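Local coordinates for protein ferulic acid esterase, AmCE1/Fae1A (Anaeromyces mucronatus, PDB 5CXX) that probably hydrolyses feruloyl esters as an alpha/beta-hydrolase esterase of carbohydrate esterase family 1, and binds ferulic acid, at residues Gln5-Arg15 with Trp255-Asn264. Residues are numbered along the deposited sequence; the frame is centred on the assembly and turned at random.
Sequences QISNTCPDKYR and WNAISAGFYN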
loop_
_atom_site.group_PDB
_atom_site.type_symbol
_atom_site.label_atom_id
_atom_site.label_comp_id
_atom_site.label_asym_id
_atom_site.label_seq_id
_atom_site.Cartn_x
_atom_site.Cartn_y
_atom_site.Cartn_z
ATOM N N GLN A 5 -13.192 5.374 -14.178
ATOM C CA GLN A 5 -12.878 6.771 -14.556
ATOM C C GLN A 5 -11.783 7.382 -13.649
ATOM O O GLN A 5 -12.075 7.884 -12.592
ATOM C CB GLN A 5 -14.115 7.667 -14.510
ATOM C CG GLN A 5 -15.432 6.962 -14.771
ATOM C CD GLN A 5 -16.197 6.681 -13.481
ATOM O OE1 GLN A 5 -15.636 6.186 -12.495
ATOM N NE2 GLN A 5 -17.498 6.980 -13.495
ATOM N N ILE A 6 -10.533 7.286 -14.087
ATOM C CA ILE A 6 -9.421 7.711 -13.255
ATOM C C ILE A 6 -9.411 9.231 -13.177
ATOM O O ILE A 6 -9.558 9.904 -14.228
ATOM C CB ILE A 6 -8.103 7.163 -13.869
ATOM C CG1 ILE A 6 -8.163 5.626 -13.922
ATOM C CG2 ILE A 6 -6.895 7.699 -13.135
ATOM C CD1 ILE A 6 -8.212 5.016 -12.505
ATOM N N SER A 7 -9.225 9.750 -11.958
ATOM C CA SER A 7 -9.122 11.189 -11.804
ATOM C C SER A 7 -7.760 11.527 -11.240
ATOM O O SER A 7 -7.187 10.770 -10.474
ATOM C CB SER A 7 -10.164 11.739 -10.870
ATOM O OG SER A 7 -9.995 11.099 -9.651
ATOM N N ASN A 8 -7.245 12.666 -11.662
ATOM C CA ASN A 8 -5.870 12.971 -11.256
ATOM C C ASN A 8 -5.780 13.708 -9.938
ATOM O O ASN A 8 -4.695 14.063 -9.542
ATOM C CB ASN A 8 -5.123 13.741 -12.337
ATOM C CG ASN A 8 -5.733 15.051 -12.681
ATOM O OD1 ASN A 8 -6.668 15.517 -12.022
ATOM N ND2 ASN A 8 -5.179 15.697 -13.713
ATOM N N THR A 9 -6.909 13.904 -9.284
ATOM C CA THR A 9 -6.911 14.407 -7.903
ATOM C C THR A 9 -8.032 13.760 -7.108
ATOM O O THR A 9 -8.974 13.182 -7.662
ATOM C CB THR A 9 -7.112 15.936 -7.819
ATOM O OG1 THR A 9 -8.457 16.234 -8.209
ATOM C CG2 THR A 9 -6.067 16.696 -8.704
ATOM N N CYS A 10 -7.915 13.842 -5.767
ATOM C CA CYS A 10 -8.988 13.383 -4.916
ATOM C C CYS A 10 -9.830 14.619 -4.524
ATOM O O CYS A 10 -9.302 15.536 -3.906
ATOM C CB CYS A 10 -8.396 12.736 -3.642
ATOM S SG CYS A 10 -9.751 12.158 -2.513
ATOM N N PRO A 11 -11.109 14.642 -4.861
ATOM C CA PRO A 11 -11.937 15.779 -4.443
ATOM C C PRO A 11 -11.913 15.929 -2.937
ATOM O O PRO A 11 -11.880 14.937 -2.176
ATOM C CB PRO A 11 -13.343 15.415 -4.921
ATOM C CG PRO A 11 -13.117 14.435 -6.036
ATOM C CD PRO A 11 -11.865 13.646 -5.636
ATOM N N ASP A 12 -11.922 17.174 -2.473
ATOM C CA ASP A 12 -11.855 17.359 -1.032
ATOM C C ASP A 12 -12.935 16.614 -0.285
ATOM O O ASP A 12 -12.700 16.116 0.811
ATOM C CB ASP A 12 -11.922 18.856 -0.681
ATOM C CG ASP A 12 -10.616 19.592 -1.006
ATOM O OD1 ASP A 12 -9.545 18.941 -1.154
ATOM O OD2 ASP A 12 -10.658 20.831 -1.114
ATOM N N LYS A 13 -14.141 16.511 -0.840
ATOM C CA LYS A 13 -15.179 15.883 -0.077
ATOM C C LYS A 13 -15.009 14.374 0.155
ATOM O O LYS A 13 -15.658 13.821 1.051
ATOM C CB LYS A 13 -16.541 16.152 -0.702
ATOM C CG LYS A 13 -16.708 15.509 -2.033
ATOM C CD LYS A 13 -18.115 15.795 -2.623
ATOM C CE LYS A 13 -18.195 15.281 -4.046
ATOM N NZ LYS A 13 -19.588 15.415 -4.608
ATOM N N TYR A 14 -14.152 13.684 -0.603
ATOM C CA TYR A 14 -13.954 12.282 -0.329
ATOM C C TYR A 14 -12.812 12.090 0.676
ATOM O O TYR A 14 -12.819 11.099 1.422
ATOM C CB TYR A 14 -13.626 11.505 -1.624
ATOM C CG TYR A 14 -14.850 11.431 -2.455
ATOM C CD1 TYR A 14 -15.841 10.528 -2.144
ATOM C CD2 TYR A 14 -15.008 12.290 -3.553
ATOM C CE1 TYR A 14 -17.004 10.500 -2.901
ATOM C CE2 TYR A 14 -16.174 12.258 -4.333
ATOM C CZ TYR A 14 -17.140 11.369 -3.983
ATOM O OH TYR A 14 -18.277 11.367 -4.753
ATOM N N ARG A 15 -11.843 13.019 0.757
ATOM C CA ARG A 15 -10.736 12.815 1.699
ATOM C C ARG A 15 -10.943 13.492 3.050
ATOM O O ARG A 15 -10.073 13.454 3.916
ATOM C CB ARG A 15 -9.407 13.288 1.097
ATOM C CG ARG A 15 -9.459 14.766 0.616
ATOM C CD ARG A 15 -8.050 15.141 0.015
ATOM N NE ARG A 15 -7.021 15.244 1.081
ATOM C CZ ARG A 15 -5.835 15.818 0.882
ATOM N NH1 ARG A 15 -5.528 16.259 -0.351
ATOM N NH2 ARG A 15 -4.952 15.933 1.885
ATOM N N TRP A 255 0.350 14.729 0.524
ATOM C CA TRP A 255 -0.937 14.073 0.725
ATOM C C TRP A 255 -1.872 14.294 -0.462
ATOM O O TRP A 255 -2.871 13.571 -0.574
ATOM C CB TRP A 255 -1.578 14.600 2.020
ATOM C CG TRP A 255 -1.009 13.902 3.216
ATOM C CD1 TRP A 255 -0.154 14.433 4.184
ATOM C CD2 TRP A 255 -1.320 12.567 3.648
ATOM N NE1 TRP A 255 0.125 13.494 5.130
ATOM C CE2 TRP A 255 -0.584 12.347 4.847
ATOM C CE3 TRP A 255 -2.142 11.539 3.144
ATOM C CZ2 TRP A 255 -0.656 11.150 5.557
ATOM C CZ3 TRP A 255 -2.197 10.319 3.867
ATOM C CH2 TRP A 255 -1.459 10.160 5.058
ATOM N N ASN A 256 -1.581 15.287 -1.327
ATOM C CA ASN A 256 -2.340 15.351 -2.593
ATOM C C ASN A 256 -2.057 14.124 -3.458
ATOM O O ASN A 256 -3.016 13.543 -4.007
ATOM C CB ASN A 256 -2.041 16.678 -3.332
ATOM C CG ASN A 256 -2.676 17.899 -2.629
ATOM O OD1 ASN A 256 -3.740 17.765 -2.000
ATOM N ND2 ASN A 256 -2.040 19.095 -2.727
ATOM N N ALA A 257 -0.782 13.726 -3.581
ATOM C CA ALA A 257 -0.446 12.543 -4.403
ATOM C C ALA A 257 -0.984 11.272 -3.737
ATOM O O ALA A 257 -1.527 10.390 -4.420
ATOM C CB ALA A 257 1.033 12.448 -4.625
ATOM N N ILE A 258 -0.886 11.197 -2.406
ATOM C CA ILE A 258 -1.374 10.022 -1.709
ATOM C C ILE A 258 -2.876 9.906 -1.827
ATOM O O ILE A 258 -3.366 8.835 -2.198
ATOM C CB ILE A 258 -1.003 10.064 -0.211
ATOM C CG1 ILE A 258 0.540 9.993 -0.060
ATOM C CG2 ILE A 258 -1.699 8.885 0.544
ATOM C CD1 ILE A 258 0.999 10.379 1.339
ATOM N N SER A 259 -3.597 11.002 -1.515
ATOM C CA SER A 259 -5.080 10.889 -1.509
ATOM C C SER A 259 -5.592 10.602 -2.922
ATOM O O SER A 259 -6.543 9.809 -3.078
ATOM C CB SER A 259 -5.769 12.124 -0.920
ATOM O OG SER A 259 -5.456 13.264 -1.689
ATOM N N ALA A 260 -4.940 11.173 -3.956
ATOM C CA ALA A 260 -5.407 10.848 -5.320
ATOM C C ALA A 260 -5.240 9.352 -5.603
ATOM O O ALA A 260 -6.127 8.704 -6.225
ATOM C CB ALA A 260 -4.645 11.676 -6.376
ATOM N N GLY A 261 -4.110 8.793 -5.154
ATOM C CA GLY A 261 -3.864 7.381 -5.397
ATOM C C GLY A 261 -4.890 6.504 -4.665
ATOM O O GLY A 261 -5.488 5.616 -5.233
ATOM N N PHE A 262 -5.062 6.767 -3.366
ATOM C CA PHE A 262 -5.963 5.922 -2.575
ATOM C C PHE A 262 -7.413 6.029 -3.026
ATOM O O PHE A 262 -8.180 5.038 -3.071
ATOM C CB PHE A 262 -5.838 6.331 -1.106
ATOM C CG PHE A 262 -6.338 5.294 -0.127
ATOM C CD1 PHE A 262 -5.860 3.965 -0.165
ATOM C CD2 PHE A 262 -7.206 5.683 0.905
ATOM C CE1 PHE A 262 -6.302 3.011 0.777
ATOM C CE2 PHE A 262 -7.635 4.742 1.848
ATOM C CZ PHE A 262 -7.179 3.428 1.793
ATOM N N TYR A 263 -7.831 7.252 -3.379
ATOM C CA TYR A 263 -9.186 7.476 -3.909
ATOM C C TYR A 263 -9.447 6.653 -5.171
ATOM O O TYR A 263 -10.493 5.976 -5.276
ATOM C CB TYR A 263 -9.336 8.979 -4.213
ATOM C CG TYR A 263 -10.604 9.388 -4.944
ATOM C CD1 TYR A 263 -11.854 9.305 -4.327
ATOM C CD2 TYR A 263 -10.536 9.895 -6.263
ATOM C CE1 TYR A 263 -13.011 9.722 -4.957
ATOM C CE2 TYR A 263 -11.713 10.326 -6.910
ATOM C CZ TYR A 263 -12.936 10.226 -6.246
ATOM O OH TYR A 263 -14.079 10.665 -6.885
ATOM N N ASN A 264 -8.530 6.706 -6.156
ATOM C CA ASN A 264 -8.759 5.855 -7.326
ATOM C C ASN A 264 -8.639 4.366 -7.010
ATOM O O ASN A 264 -9.429 3.544 -7.520
ATOM C CB ASN A 264 -7.753 6.272 -8.411
ATOM C CG ASN A 264 -8.151 7.552 -9.102
ATOM O OD1 ASN A 264 -9.020 7.528 -9.987
ATOM N ND2 ASN A 264 -7.526 8.661 -8.720
HETATM O O HOH W 1 -11.887 8.639 -9.881
HETATM O O HOH W 2 -5.405 14.940 -4.715
#
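Ile6 and Cys10 of the N-terminal segment lie against Asn264 and Ala260 of helix 255-264, so the largely non-helical chain runs roughly opposite to the helix, four residues of each separating the pairs, about one turn on the helix side; Cys10 CA lies 4.4 Å from Ala260 CA. Residues 12-15 then form a weakly bonded turn of helix that carries Tyr14 and Arg15 back onto the same surface. At Ser7 the side-chain amide of Asn264 grips the backbone twice: Ser7 N donates to Asn264 OD1 at 3.0 Å, nearly straight (163°), and Asn264 ND2 gives a proton to Ser7 O at 2.8 Å, in the carbonyl plane. The second proton of ND2 goes to Ala260 O, and a water joins OD1 to Gln5 O and Ser7 OG. A leucine in place of Asn264 would probably leave Ser7 N and O without these partners and free this end of the segment to shift. Tyr263, its CG anti to the backbone N (chi1 172°), reaches out into the N-terminal segment. Pro11 CD makes a CH-pi contact over one ring face, 3.8 Å from the centroid, Ser7 OG lies at the ring edge, and Cys10 SG sits obliquely beside the ring. Tyr263 CE1 in turn lies over a face of Tyr14, 3.5 Å from Tyr14 CD2; Tyr263 OH is hydrogen-bonded to Arg90 and Tyr14 OH to Glu88. Arg15, bent at chi3 (-71°), lays its guanidinium across Ser259, and NH1 meets Asn256 OD1 at 2.9 Å near the guanidinium plane, while NH2 forms a salt bridge with Asp75. With both N-H groups and the oxygen of its amide engaged, Asn264 is fixed in rotation, and Arg15 bridges the start of this C-terminal alpha/beta-hydrolase helix to Asp75.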